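Local coordinates for protein CRISPR system Cmr subunit Cmr5 (PDB 2ZOP) that probably serves as a small all-helical subunit of the Cmr ribonucleoprotein complex, which takes part in CRISPR-based defence against invading nucleic acids, at residues 25-36 with 101-112; 44-52 with 75-83. One frame throughout, in Å; residues are numbered along the deposited sequence.

Contact 1: residues 25-36 with 101-112; sequences RGEYRDMALKLP and AEWFKRFAQALI
Ala32 and Ala108 meet with their CB atoms 3.9 Å apart at the middle of an antiparallel helix pair, part of the all-alpha Cmr5 fold. With side chains this small the axes of 25-36 and 101-111 approach to 7.9 Å, at 138° between their directions. Apolar packing continues both ways. Toward one end, Pro36 CG and Leu35 CD2 rest on the methyl of Ala101; toward the other, Ile112, the first residue beyond the helix, lays CG2 against Arg29 CB and its CD1 near Tyr28 CD2. The Leu33 side chain crosses that of Lys105 at about a right angle, with Leu33 CD2 3.3 Å from Lys105 CG, a squeeze closer than two such carbons normally come. The Tyr28 hydroxyl comes to the edge of the Phe104 ring, OH to CE1 3.4 Å, while hydrogen-bonding Asp65 of helix 57-69. Glu102 bends at chi2 (-66°) to lay its carboxylate beside Pro36 CB and CG, its OE1 also salt-bridged to Arg40. Between the backbones a water gives Ala32 O (2.6 Å) the hydrogen that Pro36, lacking an N-H, cannot supply, and donates to Ala101 O (2.8 Å), already bonded by Lys105 N. On the outer side Arg29 runs extended past Ala108, Leu33 CD1 over the centre of one guanidinium face; there Arg29 NH2 donates to Gln109 OE1 at 2.8 Å, a bent bond of 145° at the hydrogen.

Contact 2: residues 44-52 with 75-83; sequences LSQALAFVD and LRELAEAAR
Leu48 inserts into helix 75-83 as a knob into a hole, surrounded by Leu75, Leu78, Ala79 and Ala82, in the packing of two antiparallel helices of the all-alpha fold. Its two methyls divide the work. CD1 goes deep, 4.0 Å from both Leu78 CG and the backbone CA of Ala79, while CD2 meets Leu75 CD1 at 3.9 Å. Leu75 returns the contact: with CG trans to the backbone N (chi1 -176°), it reaches across so that CD2 lies 3.8 Å from Val51 CG1 and also against the backbone and CB of Asp52. At the other end Leu44 CD2 touches the Ala82 methyl at 4.0 Å, and helix 87-111 packs on Leu44 as well. No hydrogen bond joins the segments, and the axes stay 9.9 Å apart at 155°, so the leucines reach across between the helices.

The outer side is looser and polar. Arg83, exposed, turns back along its own helix to a salt bridge with Glu80, in which the hydrogen bond from Arg83 NH1 to Glu80 OE1 is weak. Asp52 is salt-bridged through OD1 to Lys60 of helix 57-69, while Arg76 offers only a distant charge: Asp52 OD1 sits over one face of its guanidinium, 4.4 Å from Arg76 NH2.

How the contacts relate
Contact 2 is nested along the chain inside the loop closed by contact 1: helix 25-42 runs on to helix 44-52, and helix 75-84 is followed by helix 87-111. Their centres lie about 18 Å apart, on opposite sides of the chain's centre, yet the two touch directly. Leu35 CD1 of contact 1 packs 4.0 Å from both Val51 CG2 and Ala47 CB, and the selenium of selenomethionine Met31 lies 4.1 Å from Phe50 CE2. Helix 57-69 touches both contacts, through Leu62 on contact 1 and Leu66 on contact 2. Near contact 2, Phe50 also packs on Leu88 of a second subunit of the homotrimer.

Contact 1: residues 25-36 with 101-112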
loop_
_atom_site.group_PDB
_atom_site.type_symbol
_atom_site.label_atom_id
_atom_site.label_comp_id
_atom_site.label_asym_id
_atom_site.label_seq_id
_atom_site.Cartn_x
_atom_site.Cartn_y
_atom_site.Cartn_z
ATOM N N ARG A 25 -23.030 18.596 10.674
ATOM C CA ARG A 25 -22.761 17.278 11.249
ATOM C C ARG A 25 -22.723 16.216 10.146
ATOM O O ARG A 25 -22.066 15.185 10.283
ATOM C CB ARG A 25 -23.820 16.918 12.307
ATOM C CG ARG A 25 -25.226 16.708 11.759
ATOM C CD ARG A 25 -26.216 16.437 12.890
ATOM N NE ARG A 25 -27.573 16.244 12.382
ATOM C CZ ARG A 25 -28.666 16.201 13.143
ATOM N NH1 ARG A 25 -28.573 16.334 14.464
ATOM N NH2 ARG A 25 -29.857 16.038 12.579
ATOM N N GLY A 26 -23.432 16.477 9.050
ATOM C CA GLY A 26 -23.437 15.546 7.939
ATOM C C GLY A 26 -22.090 15.521 7.232
ATOM O O GLY A 26 -21.643 14.480 6.753
ATOM N N GLU A 27 -21.433 16.670 7.171
ATOM C CA GLU A 27 -20.130 16.764 6.523
ATOM C C GLU A 27 -19.073 16.150 7.439
ATOM O O GLU A 27 -18.083 15.567 6.975
ATOM C CB GLU A 27 -19.805 18.234 6.226
ATOM C CG GLU A 27 -20.903 18.925 5.407
ATOM C CD GLU A 27 -20.659 20.413 5.184
ATOM O OE1 GLU A 27 -20.087 21.080 6.074
ATOM O OE2 GLU A 27 -21.061 20.924 4.117
ATOM N N TYR A 28 -19.301 16.294 8.741
ATOM C CA TYR A 28 -18.416 15.754 9.764
ATOM C C TYR A 28 -18.402 14.233 9.658
ATOM O O TYR A 28 -17.347 13.596 9.745
ATOM C CB TYR A 28 -18.918 16.154 11.149
ATOM C CG TYR A 28 -17.979 15.802 12.281
ATOM C CD1 TYR A 28 -16.966 16.675 12.669
ATOM C CD2 TYR A 28 -18.125 14.608 12.982
ATOM C CE1 TYR A 28 -16.122 16.368 13.738
ATOM C CE2 TYR A 28 -17.290 14.291 14.045
ATOM C CZ TYR A 28 -16.297 15.171 14.420
ATOM O OH TYR A 28 -15.495 14.859 15.481
ATOM N N ARG A 29 -19.589 13.659 9.497
ATOM C CA ARG A 29 -19.747 12.215 9.367
ATOM C C ARG A 29 -19.101 11.733 8.069
ATOM O O ARG A 29 -18.436 10.695 8.052
ATOM C CB ARG A 29 -21.243 11.841 9.380
ATOM C CG ARG A 29 -21.551 10.432 8.855
ATOM C CD ARG A 29 -23.020 10.040 9.073
ATOM N NE ARG A 29 -23.299 8.689 8.585
ATOM C CZ ARG A 29 -23.497 8.388 7.307
ATOM N NH1 ARG A 29 -23.457 9.344 6.390
ATOM N NH2 ARG A 29 -23.714 7.133 6.940
ATOM N N ASP A 30 -19.303 12.486 6.984
ATOM C CA ASP A 30 -18.725 12.106 5.700
ATOM C C ASP A 30 -17.216 11.952 5.840
ATOM O O ASP A 30 -16.638 10.964 5.376
ATOM C CB ASP A 30 -19.019 13.153 4.618
ATOM C CG ASP A 30 -20.470 13.153 4.195
ATOM O OD1 ASP A 30 -21.111 12.086 4.287
ATOM O OD2 ASP A 30 -20.965 14.211 3.756
HETATM N N MSE A 31 -16.586 12.930 6.489
HETATM C CA MSE A 31 -15.145 12.883 6.685
HETATM C C MSE A 31 -14.723 11.755 7.621
HETATM O O MSE A 31 -13.690 11.128 7.410
HETATM C CB MSE A 31 -14.631 14.223 7.213
HETATM C CG MSE A 31 -14.062 15.082 6.102
HETATM SE SE MSE A 31 -12.225 14.648 5.588
HETATM C CE MSE A 31 -12.267 12.740 5.366
ATOM N N ALA A 32 -15.525 11.512 8.652
ATOM C CA ALA A 32 -15.241 10.450 9.609
ATOM C C ALA A 32 -15.262 9.094 8.906
ATOM O O ALA A 32 -14.422 8.234 9.177
ATOM C CB ALA A 32 -16.278 10.466 10.743
ATOM N N LEU A 33 -16.220 8.907 8.001
ATOM C CA LEU A 33 -16.343 7.638 7.280
ATOM C C LEU A 33 -15.263 7.436 6.217
ATOM O O LEU A 33 -14.888 6.313 5.915
ATOM C CB LEU A 33 -17.728 7.518 6.624
ATOM C CG LEU A 33 -18.941 7.509 7.566
ATOM C CD1 LEU A 33 -20.185 7.076 6.801
ATOM C CD2 LEU A 33 -18.688 6.564 8.718
ATOM N N LYS A 34 -14.761 8.533 5.668
ATOM C CA LYS A 34 -13.740 8.481 4.635
ATOM C C LYS A 34 -12.301 8.363 5.151
ATOM O O LYS A 34 -11.464 7.716 4.519
ATOM C CB LYS A 34 -13.864 9.729 3.741
ATOM C CG LYS A 34 -12.744 9.914 2.708
ATOM C CD LYS A 34 -12.756 8.814 1.657
ATOM C CE LYS A 34 -13.937 8.962 0.704
ATOM N NZ LYS A 34 -14.003 7.839 -0.265
ATOM N N LEU A 35 -12.014 8.958 6.306
ATOM C CA LEU A 35 -10.652 8.942 6.821
ATOM C C LEU A 35 -9.941 7.587 6.947
ATOM O O LEU A 35 -8.805 7.443 6.491
ATOM C CB LEU A 35 -10.572 9.689 8.151
ATOM C CG LEU A 35 -9.141 9.888 8.664
ATOM C CD1 LEU A 35 -8.292 10.570 7.586
ATOM C CD2 LEU A 35 -9.168 10.724 9.955
ATOM N N PRO A 36 -10.588 6.582 7.551
ATOM C CA PRO A 36 -9.876 5.304 7.656
ATOM C C PRO A 36 -9.407 4.821 6.287
ATOM O O PRO A 36 -8.282 4.339 6.137
ATOM C CB PRO A 36 -10.921 4.376 8.281
ATOM C CG PRO A 36 -11.717 5.324 9.150
ATOM C CD PRO A 36 -11.908 6.501 8.205
ATOM N N ALA A 101 -9.407 6.800 14.254
ATOM C CA ALA A 101 -10.277 7.120 13.128
ATOM C C ALA A 101 -11.452 6.136 13.030
ATOM O O ALA A 101 -12.602 6.541 12.823
ATOM C CB ALA A 101 -9.471 7.106 11.834
ATOM N N GLU A 102 -11.172 4.844 13.173
ATOM C CA GLU A 102 -12.244 3.854 13.109
ATOM C C GLU A 102 -13.317 4.122 14.169
ATOM O O GLU A 102 -14.503 3.903 13.923
ATOM C CB GLU A 102 -11.685 2.437 13.284
ATOM C CG GLU A 102 -10.842 1.955 12.114
ATOM C CD GLU A 102 -11.652 1.795 10.836
ATOM O OE1 GLU A 102 -11.096 1.283 9.841
ATOM O OE2 GLU A 102 -12.842 2.185 10.827
ATOM N N TRP A 103 -12.911 4.587 15.348
ATOM C CA TRP A 103 -13.889 4.877 16.395
ATOM C C TRP A 103 -14.755 6.068 16.002
ATOM O O TRP A 103 -15.964 6.054 16.207
ATOM C CB TRP A 103 -13.192 5.132 17.740
ATOM C CG TRP A 103 -12.676 3.867 18.357
ATOM C CD1 TRP A 103 -11.383 3.585 18.680
ATOM C CD2 TRP A 103 -13.438 2.689 18.677
ATOM N NE1 TRP A 103 -11.287 2.306 19.176
ATOM C CE2 TRP A 103 -12.530 1.732 19.185
ATOM C CE3 TRP A 103 -14.794 2.351 18.581
ATOM C CZ2 TRP A 103 -12.934 0.452 19.598
ATOM C CZ3 TRP A 103 -15.202 1.078 18.991
ATOM C CH2 TRP A 103 -14.269 0.144 19.494
ATOM N N PHE A 104 -14.140 7.100 15.435
ATOM C CA PHE A 104 -14.893 8.269 14.989
ATOM C C PHE A 104 -15.914 7.793 13.961
ATOM O O PHE A 104 -17.081 8.204 13.982
ATOM C CB PHE A 104 -13.958 9.290 14.337
ATOM C CG PHE A 104 -13.346 10.258 15.307
ATOM C CD1 PHE A 104 -14.006 11.443 15.640
ATOM C CD2 PHE A 104 -12.118 9.990 15.892
ATOM C CE1 PHE A 104 -13.452 12.340 16.538
ATOM C CE2 PHE A 104 -11.552 10.885 16.797
ATOM C CZ PHE A 104 -12.222 12.064 17.121
ATOM N N LYS A 105 -15.460 6.924 13.063
ATOM C CA LYS A 105 -16.322 6.373 12.025
ATOM C C LYS A 105 -17.505 5.615 12.619
ATOM O O LYS A 105 -18.658 5.844 12.251
ATOM C CB LYS A 105 -15.513 5.443 11.114
ATOM C CG LYS A 105 -16.357 4.691 10.090
ATOM C CD LYS A 105 -15.482 4.006 9.053
ATOM C CE LYS A 105 -16.320 3.160 8.103
ATOM N NZ LYS A 105 -16.917 1.990 8.826
ATOM N N ARG A 106 -17.209 4.706 13.537
ATOM C CA ARG A 106 -18.242 3.907 14.184
ATOM C C ARG A 106 -19.273 4.753 14.928
ATOM O O ARG A 106 -20.473 4.529 14.791
ATOM C CB ARG A 106 -17.593 2.904 15.140
ATOM C CG ARG A 106 -16.847 1.796 14.404
ATOM C CD ARG A 106 -15.856 1.104 15.310
ATOM N NE ARG A 106 -14.987 0.198 14.568
ATOM C CZ ARG A 106 -13.842 -0.280 15.037
ATOM N NH1 ARG A 106 -13.432 0.067 16.251
ATOM N NH2 ARG A 106 -13.098 -1.086 14.287
ATOM N N PHE A 107 -18.812 5.718 15.719
ATOM C CA PHE A 107 -19.747 6.560 16.445
ATOM C C PHE A 107 -20.489 7.530 15.540
ATOM O O PHE A 107 -21.597 7.945 15.862
ATOM C CB PHE A 107 -19.038 7.288 17.594
ATOM C CG PHE A 107 -18.810 6.409 18.791
ATOM C CD1 PHE A 107 -19.894 5.914 19.514
ATOM C CD2 PHE A 107 -17.528 6.001 19.144
ATOM C CE1 PHE A 107 -19.707 5.018 20.565
ATOM C CE2 PHE A 107 -17.328 5.103 20.195
ATOM C CZ PHE A 107 -18.426 4.610 20.904
ATOM N N ALA A 108 -19.892 7.889 14.406
ATOM C CA ALA A 108 -20.570 8.782 13.464
ATOM C C ALA A 108 -21.735 8.016 12.829
ATOM O O ALA A 108 -22.812 8.576 12.608
ATOM C CB ALA A 108 -19.601 9.267 12.373
ATOM N N GLN A 109 -21.512 6.736 12.544
ATOM C CA GLN A 109 -22.537 5.874 11.942
ATOM C C GLN A 109 -23.712 5.668 12.886
ATOM O O GLN A 109 -24.852 5.575 12.456
ATOM C CB GLN A 109 -21.952 4.496 11.597
ATOM C CG GLN A 109 -21.087 4.463 10.358
ATOM C CD GLN A 109 -21.903 4.441 9.075
ATOM O OE1 GLN A 109 -22.674 5.361 8.802
ATOM N NE2 GLN A 109 -21.733 3.384 8.279
ATOM N N ALA A 110 -23.419 5.588 14.179
ATOM C CA ALA A 110 -24.449 5.372 15.184
ATOM C C ALA A 110 -25.144 6.634 15.694
ATOM O O ALA A 110 -26.307 6.577 16.096
ATOM C CB ALA A 110 -23.853 4.628 16.365
ATOM N N LEU A 111 -24.439 7.762 15.668
ATOM C CA LEU A 111 -24.965 9.016 16.205
ATOM C C LEU A 111 -25.389 10.102 15.215
ATOM O O LEU A 111 -26.159 10.991 15.565
ATOM C CB LEU A 111 -23.939 9.609 17.173
ATOM C CG LEU A 111 -23.458 8.687 18.302
ATOM C CD1 LEU A 111 -22.397 9.397 19.137
ATOM C CD2 LEU A 111 -24.652 8.284 19.172
ATOM N N ILE A 112 -24.877 10.047 13.992
ATOM C CA ILE A 112 -25.219 11.052 12.994
ATOM C C ILE A 112 -25.918 10.406 11.800
ATOM O O ILE A 112 -25.312 9.627 11.069
ATOM C CB ILE A 112 -23.940 11.790 12.517
ATOM C CG1 ILE A 112 -23.253 12.450 13.717
ATOM C CG2 ILE A 112 -24.287 12.824 11.465
ATOM C CD1 ILE A 112 -21.951 13.150 13.391
HETATM O O HOH W 1 -12.663 8.726 11.064
#

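Contact 2: residues 44-52 with 75-83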
loop_
_atom_site.group_PDB
_atom_site.type_symbol
_atom_site.label_atom_id
_atom_site.label_comp_id
_atom_site.label_asym_id
_atom_site.label_seq_id
_atom_site.Cartn_x
_atom_site.Cartn_y
_atom_site.Cartn_z
ATOM N N LEU A 44 -0.714 7.680 5.942
ATOM C CA LEU A 44 -0.991 8.666 6.984
ATOM C C LEU A 44 -0.758 10.110 6.575
ATOM O O LEU A 44 -1.666 10.942 6.630
ATOM C CB LEU A 44 -0.165 8.350 8.235
ATOM C CG LEU A 44 -0.366 9.341 9.391
ATOM C CD1 LEU A 44 -1.833 9.345 9.816
ATOM C CD2 LEU A 44 0.542 8.954 10.566
ATOM N N SER A 45 0.467 10.410 6.169
ATOM C CA SER A 45 0.810 11.761 5.757
ATOM C C SER A 45 -0.162 12.321 4.717
ATOM O O SER A 45 -0.650 13.452 4.851
ATOM C CB SER A 45 2.239 11.771 5.216
ATOM O OG SER A 45 2.515 12.989 4.553
ATOM N N GLN A 46 -0.459 11.533 3.687
ATOM C CA GLN A 46 -1.379 11.975 2.643
ATOM C C GLN A 46 -2.797 12.151 3.161
ATOM O O GLN A 46 -3.495 13.086 2.778
ATOM C CB GLN A 46 -1.400 10.987 1.478
ATOM C CG GLN A 46 -0.190 11.061 0.562
ATOM C CD GLN A 46 -0.482 10.479 -0.810
ATOM O OE1 GLN A 46 -1.116 11.124 -1.647
ATOM N NE2 GLN A 46 -0.034 9.249 -1.042
ATOM N N ALA A 47 -3.236 11.247 4.023
ATOM C CA ALA A 47 -4.581 11.353 4.568
ATOM C C ALA A 47 -4.711 12.652 5.370
ATOM O O ALA A 47 -5.684 13.380 5.232
ATOM C CB ALA A 47 -4.881 10.149 5.460
ATOM N N LEU A 48 -3.717 12.937 6.206
ATOM C CA LEU A 48 -3.737 14.140 7.035
ATOM C C LEU A 48 -3.700 15.425 6.217
ATOM O O LEU A 48 -4.354 16.412 6.561
ATOM C CB LEU A 48 -2.565 14.114 8.022
ATOM C CG LEU A 48 -2.573 12.926 8.995
ATOM C CD1 LEU A 48 -1.374 13.006 9.940
ATOM C CD2 LEU A 48 -3.863 12.942 9.799
ATOM N N ALA A 49 -2.943 15.411 5.130
ATOM C CA ALA A 49 -2.827 16.587 4.273
ATOM C C ALA A 49 -4.147 16.867 3.556
ATOM O O ALA A 49 -4.477 18.020 3.281
ATOM C CB ALA A 49 -1.697 16.386 3.252
ATOM N N PHE A 50 -4.886 15.805 3.245
ATOM C CA PHE A 50 -6.174 15.937 2.585
ATOM C C PHE A 50 -7.134 16.623 3.566
ATOM O O PHE A 50 -7.816 17.582 3.205
ATOM C CB PHE A 50 -6.732 14.561 2.195
ATOM C CG PHE A 50 -8.115 14.619 1.610
ATOM C CD1 PHE A 50 -8.309 15.007 0.288
ATOM C CD2 PHE A 50 -9.230 14.328 2.395
ATOM C CE1 PHE A 50 -9.592 15.110 -0.248
ATOM C CE2 PHE A 50 -10.518 14.426 1.872
ATOM C CZ PHE A 50 -10.698 14.821 0.541
ATOM N N VAL A 51 -7.172 16.145 4.808
ATOM C CA VAL A 51 -8.051 16.748 5.798
ATOM C C VAL A 51 -7.706 18.220 6.028
ATOM O O VAL A 51 -8.585 19.067 6.050
ATOM C CB VAL A 51 -7.978 16.023 7.158
ATOM C CG1 VAL A 51 -8.947 16.686 8.141
ATOM C CG2 VAL A 51 -8.321 14.550 6.992
ATOM N N ASP A 52 -6.424 18.519 6.192
ATOM C CA ASP A 52 -5.992 19.894 6.432
ATOM C C ASP A 52 -6.282 20.850 5.288
ATOM O O ASP A 52 -6.389 22.052 5.499
ATOM C CB ASP A 52 -4.496 19.945 6.727
ATOM C CG ASP A 52 -3.962 21.377 6.776
ATOM O OD1 ASP A 52 -4.480 22.185 7.581
ATOM O OD2 ASP A 52 -3.030 21.694 6.009
ATOM N N LEU A 75 -4.653 19.211 14.511
ATOM C CA LEU A 75 -4.226 18.504 13.310
ATOM C C LEU A 75 -2.804 18.884 12.894
ATOM O O LEU A 75 -2.011 18.010 12.529
ATOM C CB LEU A 75 -5.198 18.784 12.152
ATOM C CG LEU A 75 -4.929 18.032 10.842
ATOM C CD1 LEU A 75 -4.873 16.523 11.113
ATOM C CD2 LEU A 75 -6.024 18.344 9.830
ATOM N N ARG A 76 -2.481 20.181 12.946
ATOM C CA ARG A 76 -1.143 20.629 12.562
ATOM C C ARG A 76 -0.035 19.970 13.378
ATOM O O ARG A 76 0.991 19.562 12.827
ATOM C CB ARG A 76 -0.999 22.157 12.689
ATOM C CG ARG A 76 -1.543 22.938 11.513
ATOM C CD ARG A 76 -1.152 24.411 11.601
ATOM N NE ARG A 76 -1.658 25.174 10.464
ATOM C CZ ARG A 76 -2.946 25.404 10.225
ATOM N NH1 ARG A 76 -3.878 24.938 11.044
ATOM N NH2 ARG A 76 -3.307 26.103 9.158
ATOM N N GLU A 77 -0.216 19.867 14.689
ATOM C CA GLU A 77 0.839 19.245 15.484
ATOM C C GLU A 77 0.985 17.759 15.128
ATOM O O GLU A 77 2.097 17.252 14.992
ATOM C CB GLU A 77 0.576 19.408 16.980
ATOM C CG GLU A 77 1.722 18.863 17.819
ATOM C CD GLU A 77 1.524 19.032 19.309
ATOM O OE1 GLU A 77 0.429 18.733 19.808
ATOM O OE2 GLU A 77 2.481 19.450 19.988
ATOM N N LEU A 78 -0.140 17.069 14.970
ATOM C CA LEU A 78 -0.115 15.648 14.603
ATOM C C LEU A 78 0.574 15.468 13.235
ATOM O O LEU A 78 1.418 14.587 13.058
ATOM C CB LEU A 78 -1.550 15.093 14.550
ATOM C CG LEU A 78 -1.764 13.708 13.900
ATOM C CD1 LEU A 78 -1.054 12.616 14.711
ATOM C CD2 LEU A 78 -3.267 13.408 13.810
ATOM N N ALA A 79 0.225 16.320 12.273
ATOM C CA ALA A 79 0.816 16.236 10.936
ATOM C C ALA A 79 2.336 16.410 10.980
ATOM O O ALA A 79 3.072 15.711 10.284
ATOM C CB ALA A 79 0.190 17.299 10.014
ATOM N N GLU A 80 2.808 17.344 11.798
ATOM C CA GLU A 80 4.245 17.581 11.905
ATOM C C GLU A 80 4.925 16.366 12.539
ATOM O O GLU A 80 5.986 15.929 12.095
ATOM C CB GLU A 80 4.519 18.835 12.748
ATOM C CG GLU A 80 5.997 19.220 12.841
ATOM C CD GLU A 80 6.668 19.383 11.472
ATOM O OE1 GLU A 80 6.007 19.863 10.524
ATOM O OE2 GLU A 80 7.867 19.050 11.352
ATOM N N ALA A 81 4.302 15.826 13.577
ATOM C CA ALA A 81 4.839 14.659 14.267
ATOM C C ALA A 81 4.968 13.503 13.280
ATOM O O ALA A 81 5.901 12.708 13.360
ATOM C CB ALA A 81 3.912 14.263 15.436
ATOM N N ALA A 82 4.027 13.411 12.343
ATOM C CA ALA A 82 4.062 12.340 11.346
ATOM C C ALA A 82 5.213 12.546 10.360
ATOM O O ALA A 82 5.869 11.590 9.955
ATOM C CB ALA A 82 2.719 12.273 10.590
ATOM N N ARG A 83 5.456 13.797 9.980
ATOM C CA ARG A 83 6.529 14.116 9.036
ATOM C C ARG A 83 7.914 13.923 9.634
ATOM O O ARG A 83 8.848 13.574 8.925
ATOM C CB ARG A 83 6.432 15.568 8.559
ATOM C CG ARG A 83 5.142 15.935 7.891
ATOM C CD ARG A 83 5.240 17.330 7.279
ATOM N NE ARG A 83 3.912 17.865 7.008
ATOM C CZ ARG A 83 3.290 18.747 7.782
ATOM N NH1 ARG A 83 3.881 19.211 8.878
ATOM N NH2 ARG A 83 2.068 19.150 7.467
#